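Local coordinates for protein Cg10997-pa (Drosophila melanogaster, PDB 2YV7) that may leave a soluble, glutathione-transferase-like state to insert into membranes, where it might form chloride channels whose activity depends on pH, at residues G38-F42 with P180-H184; V121-I125 with F174-L178; W205-Y209 with Y253-I258. All coordinates share one frame; numbering follows the deposited sequence.

Interaction 1 of 3, residues G38-F42 with P180-H184; sequences GACLF and PRLQH
The loop 38-40, whose Cys40 caps the helix start, and the first turn of helix 41-55 run past one side of helix 173-193, with the backbones closest where the CA atoms of Leu41 and Pro180 lie 6.1 Å apart. Ala39 and His184 face each other at a wider spacing, which an imidazole can bridge. His184 donates from NE2 to the O of Ala39 (2.8 Å); the acceptor lies in the ring plane and the N-H sits in the carbonyl plane, although the bond is bent to 143° at the hydrogen. The second nitrogen, ND1, makes a weak bond to the O of Pro180 one turn back, so both nitrogens help to fix how the imidazole is turned.

Leu41 packs against His184, Pro180 and Arg181. Its CG stands anti to the carbonyl carbon (chi1 -67°), which sends the two methyls toward helix 173-193. CD2 sits over the middle of the His184 face, 3.5 Å from the ring centroid, as a CH-pi contact, and also meets CB of Pro180 at 3.7 Å. CD1 lies 4.0 Å above the centre of the Arg181 guanidinium. A branched aliphatic residue suits this place because each methyl covers a different flat group. The guanidinium itself is tied back to its own helix through NH1 and the O of Glu177, and NH1 also gives a hydrogen bond to a water (2.8 Å) that in turn weakly donates to the O of Leu41. Tyr129 of helix 128-136 adds to the cover over Leu41 and Arg181. This is the buried interface between the thioredoxin-like N-terminal domain and the all-helical C-terminal domain of the GST fold.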
loop_
_atom_site.group_PDB
_atom_site.type_symbol
_atom_site.label_atom_id
_atom_site.label_comp_id
_atom_site.label_asym_id
_atom_site.label_seq_id
_atom_site.Cartn_x
_atom_site.Cartn_y
_atom_site.Cartn_z
ATOM N N GLY A 38 9.318 5.094 -3.754
ATOM C CA GLY A 38 9.727 3.702 -4.024
ATOM C C GLY A 38 8.542 2.754 -3.802
ATOM O O GLY A 38 7.394 3.188 -3.654
ATOM N N ALA A 39 8.841 1.473 -3.737
ATOM C CA ALA A 39 7.784 0.427 -3.745
ATOM C C ALA A 39 7.538 -0.297 -2.425
ATOM O O ALA A 39 6.888 -1.373 -2.416
ATOM C CB ALA A 39 8.144 -0.640 -4.819
ATOM N N CYS A 40 7.983 0.287 -1.308
ATOM C CA CYS A 40 7.834 -0.345 0.033
ATOM C C CYS A 40 6.339 -0.426 0.346
ATOM O O CYS A 40 5.639 0.587 0.248
ATOM C CB CYS A 40 8.539 0.496 1.086
ATOM S SG CYS A 40 8.185 -0.024 2.800
ATOM N N LEU A 41 5.848 -1.628 0.693
ATOM C CA LEU A 41 4.422 -1.752 1.040
ATOM C C LEU A 41 4.032 -0.987 2.333
ATOM O O LEU A 41 2.906 -0.524 2.478
ATOM C CB LEU A 41 4.031 -3.217 1.214
ATOM C CG LEU A 41 4.081 -4.032 -0.086
ATOM C CD1 LEU A 41 4.015 -5.477 0.332
ATOM C CD2 LEU A 41 2.890 -3.593 -1.017
ATOM N N PHE A 42 4.941 -0.979 3.297
ATOM C CA PHE A 42 4.691 -0.213 4.551
ATOM C C PHE A 42 4.598 1.268 4.295
ATOM O O PHE A 42 3.665 1.908 4.745
ATOM C CB PHE A 42 5.741 -0.526 5.592
ATOM C CG PHE A 42 5.637 -1.903 6.079
ATOM C CD1 PHE A 42 4.694 -2.242 7.056
ATOM C CD2 PHE A 42 6.403 -2.904 5.459
ATOM C CE1 PHE A 42 4.539 -3.553 7.474
ATOM C CE2 PHE A 42 6.253 -4.229 5.843
ATOM C CZ PHE A 42 5.350 -4.563 6.850
ATOM N N PRO A 180 -2.206 -1.821 -1.689
ATOM C CA PRO A 180 -0.806 -1.871 -2.168
ATOM C C PRO A 180 -0.350 -3.316 -2.527
ATOM O O PRO A 180 0.252 -3.542 -3.590
ATOM C CB PRO A 180 0.001 -1.267 -1.005
ATOM C CG PRO A 180 -0.970 -0.378 -0.268
ATOM C CD PRO A 180 -2.285 -1.151 -0.350
ATOM N N ARG A 181 -0.802 -4.320 -1.742
ATOM C CA ARG A 181 -0.395 -5.713 -2.117
ATOM C C ARG A 181 -1.073 -6.170 -3.418
ATOM O O ARG A 181 -0.469 -6.831 -4.198
ATOM C CB ARG A 181 -0.698 -6.677 -0.947
ATOM C CG ARG A 181 0.234 -6.398 0.242
ATOM C CD ARG A 181 -0.455 -6.828 1.579
ATOM N NE ARG A 181 0.623 -6.719 2.558
ATOM C CZ ARG A 181 1.062 -5.551 3.073
ATOM N NH1 ARG A 181 0.471 -4.412 2.730
ATOM N NH2 ARG A 181 2.079 -5.560 3.942
ATOM N N LEU A 182 -2.334 -5.790 -3.687
ATOM C CA LEU A 182 -2.990 -6.121 -4.954
ATOM C C LEU A 182 -2.240 -5.511 -6.137
ATOM O O LEU A 182 -1.987 -6.172 -7.180
ATOM C CB LEU A 182 -4.449 -5.625 -4.922
ATOM C CG LEU A 182 -5.372 -6.377 -3.955
ATOM C CD1 LEU A 182 -6.725 -5.809 -4.139
ATOM C CD2 LEU A 182 -5.459 -7.898 -4.463
ATOM N N GLN A 183 -1.771 -4.306 -5.945
ATOM C CA GLN A 183 -0.980 -3.673 -7.006
ATOM C C GLN A 183 0.378 -4.381 -7.254
ATOM O O GLN A 183 0.693 -4.619 -8.439
ATOM C CB GLN A 183 -0.784 -2.170 -6.658
ATOM C CG GLN A 183 -0.136 -1.421 -7.867
ATOM C CD GLN A 183 -1.118 -1.202 -9.038
ATOM O OE1 GLN A 183 -2.257 -1.623 -8.982
ATOM N NE2 GLN A 183 -0.660 -0.491 -10.112
ATOM N N HIS A 184 1.128 -4.829 -6.226
ATOM C CA HIS A 184 2.371 -5.569 -6.469
ATOM C C HIS A 184 2.035 -6.914 -7.116
ATOM O O HIS A 184 2.720 -7.374 -7.985
ATOM C CB HIS A 184 3.077 -5.821 -5.135
ATOM C CG HIS A 184 3.858 -4.650 -4.615
ATOM N ND1 HIS A 184 3.322 -3.372 -4.505
ATOM C CD2 HIS A 184 5.088 -4.591 -4.052
ATOM C CE1 HIS A 184 4.255 -2.556 -4.008
ATOM N NE2 HIS A 184 5.292 -3.285 -3.659
HETATM O O HOH W 1 1.811 -2.529 4.300
#

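Interaction 2 of 3, residues V121-I125 with F174-L178; sequences VATLI and FDCEL
Within the all-helical C-terminal half of the GST-like fold, Val121 and Ile125 of helix 119-125 pack against Phe174 and its neighbours on helix 173-193. The two short segments run almost exactly parallel, 5° apart in direction, with axes 10.9 Å from each other, a spacing filled by side chains.

Phe174 bridges much of that width. Its CG is anti to the carbonyl carbon (chi1 -61°), and the ring offers one face to the first turn of the partner helix. Val121 lies over that face, its CG1 meeting CG of Phe174 at 3.6 Å. Farther out, the small methyl of Ala122 touches ring atom CE1 at 3.9 Å, and its short side chain allows the ring to come close to the helix backbone. A flat aromatic can thus cover two successive residues at once.

Ile125, one turn on, sends CD1 between Phe174 and Glu177. That methyl is 4.1 Å from CB of Phe174 and crosses the end of the Glu177 chain, with OE2 at 3.7 Å. CG1 stands between the backbone N and the carbonyl carbon (chi1 66°), a torsion that carries CD1 to this spot, while CG2 reaches CD1 of Leu178 more loosely at 4.4 Å. A water donates to OE2 of Glu177 (2.7 Å) and also to the O of Ile125, linking acid and helix end. Helix 141-161 closes in as well: Leu124 and Leu178 both meet its Ile154. Apolar side-chain packing between helices of this kind builds the helical bundle of a GST-like C-terminal domain.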
loop_
_atom_site.group_PDB
_atom_site.type_symbol
_atom_site.label_atom_id
_atom_site.label_comp_id
_atom_site.label_asym_id
_atom_site.label_seq_id
_atom_site.Cartn_x
_atom_site.Cartn_y
_atom_site.Cartn_z
ATOM N N VAL A 121 -11.788 -9.547 8.979
ATOM C CA VAL A 121 -11.013 -8.941 7.920
ATOM C C VAL A 121 -9.504 -9.091 8.177
ATOM O O VAL A 121 -8.767 -9.411 7.245
ATOM C CB VAL A 121 -11.436 -7.499 7.615
ATOM C CG1 VAL A 121 -10.493 -6.918 6.542
ATOM C CG2 VAL A 121 -12.894 -7.458 7.122
ATOM N N ALA A 122 -9.035 -8.846 9.394
ATOM C CA ALA A 122 -7.601 -9.069 9.696
ATOM C C ALA A 122 -7.198 -10.463 9.282
ATOM O O ALA A 122 -6.194 -10.659 8.611
ATOM C CB ALA A 122 -7.333 -8.914 11.142
ATOM N N THR A 123 -8.000 -11.452 9.659
ATOM C CA THR A 123 -7.585 -12.837 9.401
ATOM C C THR A 123 -7.655 -13.115 7.896
ATOM O O THR A 123 -6.831 -13.855 7.322
ATOM C CB THR A 123 -8.557 -13.795 10.089
ATOM O OG1 THR A 123 -8.443 -13.658 11.516
ATOM C CG2 THR A 123 -8.181 -15.252 9.688
ATOM N N LEU A 124 -8.679 -12.538 7.265
ATOM C CA LEU A 124 -8.886 -12.664 5.820
ATOM C C LEU A 124 -7.638 -12.302 5.012
ATOM O O LEU A 124 -7.302 -12.963 4.053
ATOM C CB LEU A 124 -10.078 -11.828 5.352
ATOM C CG LEU A 124 -10.385 -11.765 3.844
ATOM C CD1 LEU A 124 -11.029 -13.095 3.468
ATOM C CD2 LEU A 124 -11.359 -10.602 3.606
ATOM N N ILE A 125 -7.009 -11.169 5.340
ATOM C CA ILE A 125 -5.908 -10.705 4.502
ATOM C C ILE A 125 -4.508 -11.109 4.993
ATOM O O ILE A 125 -3.519 -10.894 4.313
ATOM C CB ILE A 125 -5.993 -9.196 4.287
ATOM C CG1 ILE A 125 -5.777 -8.415 5.613
ATOM C CG2 ILE A 125 -7.388 -8.826 3.684
ATOM C CD1 ILE A 125 -5.700 -6.820 5.419
ATOM N N PHE A 174 -7.484 -1.641 6.820
ATOM C CA PHE A 174 -7.249 -2.927 6.147
ATOM C C PHE A 174 -7.194 -2.717 4.648
ATOM O O PHE A 174 -6.467 -3.431 3.958
ATOM C CB PHE A 174 -8.361 -3.936 6.481
ATOM C CG PHE A 174 -8.449 -4.263 7.988
ATOM C CD1 PHE A 174 -7.375 -4.862 8.625
ATOM C CD2 PHE A 174 -9.603 -4.006 8.706
ATOM C CE1 PHE A 174 -7.434 -5.181 10.042
ATOM C CE2 PHE A 174 -9.656 -4.292 10.081
ATOM C CZ PHE A 174 -8.591 -4.900 10.719
ATOM N N ASP A 175 -7.961 -1.751 4.142
ATOM C CA ASP A 175 -7.894 -1.390 2.720
ATOM C C ASP A 175 -6.503 -0.845 2.354
ATOM O O ASP A 175 -5.903 -1.209 1.319
ATOM C CB ASP A 175 -8.989 -0.401 2.392
ATOM C CG ASP A 175 -10.337 -0.997 2.621
ATOM O OD1 ASP A 175 -10.656 -2.028 1.921
ATOM O OD2 ASP A 175 -10.988 -0.495 3.546
ATOM N N CYS A 176 -5.956 0.014 3.219
ATOM C CA CYS A 176 -4.640 0.575 2.952
ATOM C C CYS A 176 -3.536 -0.487 3.046
ATOM O O CYS A 176 -2.431 -0.344 2.460
ATOM C CB CYS A 176 -4.371 1.746 3.948
ATOM S SG CYS A 176 -5.655 2.990 3.842
ATOM N N GLU A 177 -3.792 -1.618 3.743
ATOM C CA GLU A 177 -2.839 -2.736 3.717
ATOM C C GLU A 177 -3.086 -3.589 2.420
ATOM O O GLU A 177 -2.124 -4.073 1.824
ATOM C CB GLU A 177 -3.071 -3.673 4.918
ATOM C CG GLU A 177 -2.015 -4.764 5.074
ATOM C CD GLU A 177 -2.247 -5.650 6.297
ATOM O OE1 GLU A 177 -2.603 -5.115 7.407
ATOM O OE2 GLU A 177 -2.058 -6.871 6.141
ATOM N N LEU A 178 -4.370 -3.830 2.055
ATOM C CA LEU A 178 -4.678 -4.743 0.952
ATOM C C LEU A 178 -4.316 -4.152 -0.411
ATOM O O LEU A 178 -3.744 -4.829 -1.266
ATOM C CB LEU A 178 -6.148 -5.133 0.990
ATOM C CG LEU A 178 -6.484 -6.168 -0.159
ATOM C CD1 LEU A 178 -5.681 -7.481 -0.107
ATOM C CD2 LEU A 178 -8.058 -6.419 -0.053
HETATM O O HOH W 2 -2.097 -8.433 3.970
#

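Interaction 3 of 3, residues W205-Y209 with Y253-I258; sequences WRYMY and YIPIDI
Trp205 reaches from helix 202-212 to the chain's final modelled residues, and most of its side chain lies against them. CB begins the contact against CD1 of Ile256 at 3.8 Å. CG stands anti to the carbonyl carbon (chi1 -88°), which swings the indole out so that its face meets Pro255. On the six-membered ring, CE3 meets CD1 of Ile254 at 3.7 Å, the methyl lying at the ring edge, near its plane. Over one face comes Pro255: its CD is 3.4 Å from the centroid of that ring and 7° off the normal, a CH-pi contact, while its CG extends over CZ2 and CE2. The outermost atoms, CZ3 and CH2, both lie under CD of Pro255 at 3.5 Å. A proline suits this place because its rigid ring presents slightly electron-poor CH groups to an aromatic face. CE of Met208, from the same helix, lies over the opposite face toward its rim. On the five-membered ring, NE1 donates to the O of Pro198, which helps to fix the turn of the indole.

With an alanine here the indole is gone, and Pro255 and Ile254 would probably lose the surface they pack on, leaving the tail less firmly held.

One turn on, CG1 of Ile254 approaches the edge of the Tyr209 ring, 3.8 Å from CD1, whereas CG2 of Ile258 lies over a face, 4.0 Å from CD2. CD1 of Ile258 rests on the Arg206 backbone, 3.9 Å from CA. Ile254 thus wedges between the two aromatics, its CD1 toward Trp205 and its CG1 toward Tyr209. The irregular tail after helix 224-235 lies along helix 202-212, and Arg186 of helix 173-193 bonds to the O of Tyr253 and makes a cation-pi contact with its ring.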
loop_
_atom_site.group_PDB
_atom_site.type_symbol
_atom_site.label_atom_id
_atom_site.label_comp_id
_atom_site.label_asym_id
_atom_site.label_seq_id
_atom_site.Cartn_x
_atom_site.Cartn_y
_atom_site.Cartn_z
ATOM N N TRP A 205 -12.320 -7.405 -8.800
ATOM C CA TRP A 205 -11.986 -6.485 -9.893
ATOM C C TRP A 205 -12.721 -5.180 -9.657
ATOM O O TRP A 205 -12.175 -4.105 -9.873
ATOM C CB TRP A 205 -12.316 -7.141 -11.253
ATOM C CG TRP A 205 -11.186 -7.935 -11.750
ATOM C CD1 TRP A 205 -11.155 -9.294 -11.994
ATOM C CD2 TRP A 205 -9.868 -7.437 -12.052
ATOM N NE1 TRP A 205 -9.910 -9.648 -12.439
ATOM C CE2 TRP A 205 -9.097 -8.546 -12.488
ATOM C CE3 TRP A 205 -9.279 -6.147 -12.002
ATOM C CZ2 TRP A 205 -7.757 -8.432 -12.889
ATOM C CZ3 TRP A 205 -7.906 -6.008 -12.380
ATOM C CH2 TRP A 205 -7.168 -7.159 -12.824
ATOM N N ARG A 206 -13.923 -5.282 -9.109
ATOM C CA ARG A 206 -14.732 -4.082 -8.784
ATOM C C ARG A 206 -14.035 -3.291 -7.647
ATOM O O ARG A 206 -13.970 -2.070 -7.682
ATOM C CB ARG A 206 -16.138 -4.502 -8.422
ATOM C CG ARG A 206 -17.092 -3.351 -8.020
ATOM C CD ARG A 206 -18.574 -3.816 -7.770
ATOM N NE ARG A 206 -18.736 -5.182 -7.239
ATOM C CZ ARG A 206 -19.246 -6.220 -7.934
ATOM N NH1 ARG A 206 -19.663 -6.058 -9.200
ATOM N NH2 ARG A 206 -19.350 -7.432 -7.372
ATOM N N TYR A 207 -13.468 -3.994 -6.668
ATOM C CA TYR A 207 -12.721 -3.330 -5.610
ATOM C C TYR A 207 -11.501 -2.568 -6.208
ATOM O O TYR A 207 -11.239 -1.415 -5.845
ATOM C CB TYR A 207 -12.239 -4.424 -4.619
ATOM C CG TYR A 207 -11.478 -3.956 -3.410
ATOM C CD1 TYR A 207 -12.119 -3.375 -2.310
ATOM C CD2 TYR A 207 -10.102 -4.150 -3.355
ATOM C CE1 TYR A 207 -11.417 -2.990 -1.147
ATOM C CE2 TYR A 207 -9.356 -3.779 -2.185
ATOM C CZ TYR A 207 -10.007 -3.230 -1.104
ATOM O OH TYR A 207 -9.235 -2.920 -0.023
ATOM N N MET A 208 -10.747 -3.225 -7.109
ATOM C CA MET A 208 -9.592 -2.580 -7.732
ATOM C C MET A 208 -10.018 -1.391 -8.602
ATOM O O MET A 208 -9.351 -0.328 -8.624
ATOM C CB MET A 208 -8.749 -3.619 -8.493
ATOM C CG MET A 208 -8.111 -4.589 -7.527
ATOM S SD MET A 208 -6.923 -5.704 -8.277
ATOM C CE MET A 208 -7.973 -7.021 -8.828
ATOM N N TYR A 209 -11.157 -1.533 -9.264
ATOM C CA TYR A 209 -11.683 -0.443 -10.048
ATOM C C TYR A 209 -11.809 0.778 -9.139
ATOM O O TYR A 209 -11.284 1.858 -9.446
ATOM C CB TYR A 209 -13.009 -0.839 -10.654
ATOM C CG TYR A 209 -13.639 0.254 -11.441
ATOM C CD1 TYR A 209 -13.188 0.545 -12.730
ATOM C CD2 TYR A 209 -14.680 0.988 -10.916
ATOM C CE1 TYR A 209 -13.770 1.564 -13.478
ATOM C CE2 TYR A 209 -15.271 1.990 -11.647
ATOM C CZ TYR A 209 -14.798 2.279 -12.932
ATOM O OH TYR A 209 -15.393 3.283 -13.690
ATOM N N TYR A 253 -5.641 -0.700 -15.638
ATOM C CA TYR A 253 -6.758 -1.237 -16.431
ATOM C C TYR A 253 -7.513 -2.311 -15.696
ATOM O O TYR A 253 -6.965 -3.008 -14.843
ATOM C CB TYR A 253 -6.284 -1.781 -17.802
ATOM C CG TYR A 253 -5.423 -2.996 -17.704
ATOM C CD1 TYR A 253 -4.056 -2.869 -17.521
ATOM C CD2 TYR A 253 -5.963 -4.274 -17.800
ATOM C CE1 TYR A 253 -3.258 -3.969 -17.425
ATOM C CE2 TYR A 253 -5.153 -5.386 -17.723
ATOM C CZ TYR A 253 -3.810 -5.220 -17.525
ATOM O OH TYR A 253 -2.966 -6.312 -17.414
ATOM N N ILE A 254 -8.775 -2.461 -16.064
ATOM C CA ILE A 254 -9.665 -3.483 -15.507
ATOM C C ILE A 254 -10.054 -4.348 -16.751
ATOM O O ILE A 254 -10.509 -3.784 -17.772
ATOM C CB ILE A 254 -10.859 -2.819 -14.833
ATOM C CG1 ILE A 254 -10.424 -1.790 -13.736
ATOM C CG2 ILE A 254 -11.857 -3.867 -14.284
ATOM C CD1 ILE A 254 -9.742 -2.498 -12.521
ATOM N N PRO A 255 -9.797 -5.681 -16.713
ATOM C CA PRO A 255 -10.099 -6.546 -17.865
ATOM C C PRO A 255 -11.577 -6.860 -18.065
ATOM O O PRO A 255 -11.923 -7.581 -19.000
ATOM C CB PRO A 255 -9.242 -7.813 -17.613
ATOM C CG PRO A 255 -9.072 -7.848 -16.129
ATOM C CD PRO A 255 -9.169 -6.442 -15.614
ATOM N N ILE A 256 -12.447 -6.313 -17.232
ATOM C CA ILE A 256 -13.895 -6.559 -17.409
ATOM C C ILE A 256 -14.654 -5.270 -17.279
ATOM O O ILE A 256 -14.106 -4.292 -16.785
ATOM C CB ILE A 256 -14.444 -7.585 -16.390
ATOM C CG1 ILE A 256 -14.145 -7.147 -14.948
ATOM C CG2 ILE A 256 -13.832 -8.956 -16.649
ATOM C CD1 ILE A 256 -14.926 -7.933 -13.886
ATOM N N ASP A 257 -15.907 -5.276 -17.738
ATOM C CA ASP A 257 -16.866 -4.193 -17.473
ATOM C C ASP A 257 -17.364 -4.286 -16.037
ATOM O O ASP A 257 -17.536 -5.398 -15.501
ATOM C CB ASP A 257 -18.076 -4.295 -18.417
ATOM C CG ASP A 257 -17.775 -3.833 -19.841
ATOM O OD1 ASP A 257 -16.866 -2.984 -20.056
ATOM O OD2 ASP A 257 -18.486 -4.309 -20.758
ATOM N N ILE A 258 -17.629 -3.131 -15.425
ATOM C CA ILE A 258 -17.925 -3.081 -13.982
ATOM C C ILE A 258 -19.415 -2.911 -13.575
ATOM O O ILE A 258 -20.070 -1.912 -13.893
ATOM C CB ILE A 258 -16.948 -2.096 -13.251
ATOM C CG1 ILE A 258 -15.619 -2.810 -13.001
ATOM C CG2 ILE A 258 -17.500 -1.592 -11.916
ATOM C CD1 ILE A 258 -15.770 -4.270 -12.551
#

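From the N terminus, residues 38-42 come first, at the start of helix 41-55, and interaction 1 closes only when helix 173-193 arrives, 138 residues on. Inside that long loop lies interaction 2, in which helix 119-125 meets an earlier turn of the same helix 173-193. Interaction 3 follows in series: helix 202-212 is joined by the last modelled residues, closing a shorter loop. Helix 173-193, itself in the helical domain, thus takes both the N-terminal domain and helix 119-125 as partners. It also touches helix 202-212 directly, through Leu182 against Tyr207 and Met208, Leu178 against Tyr207, and a probable hydrogen bond between Asp175 and Tyr207.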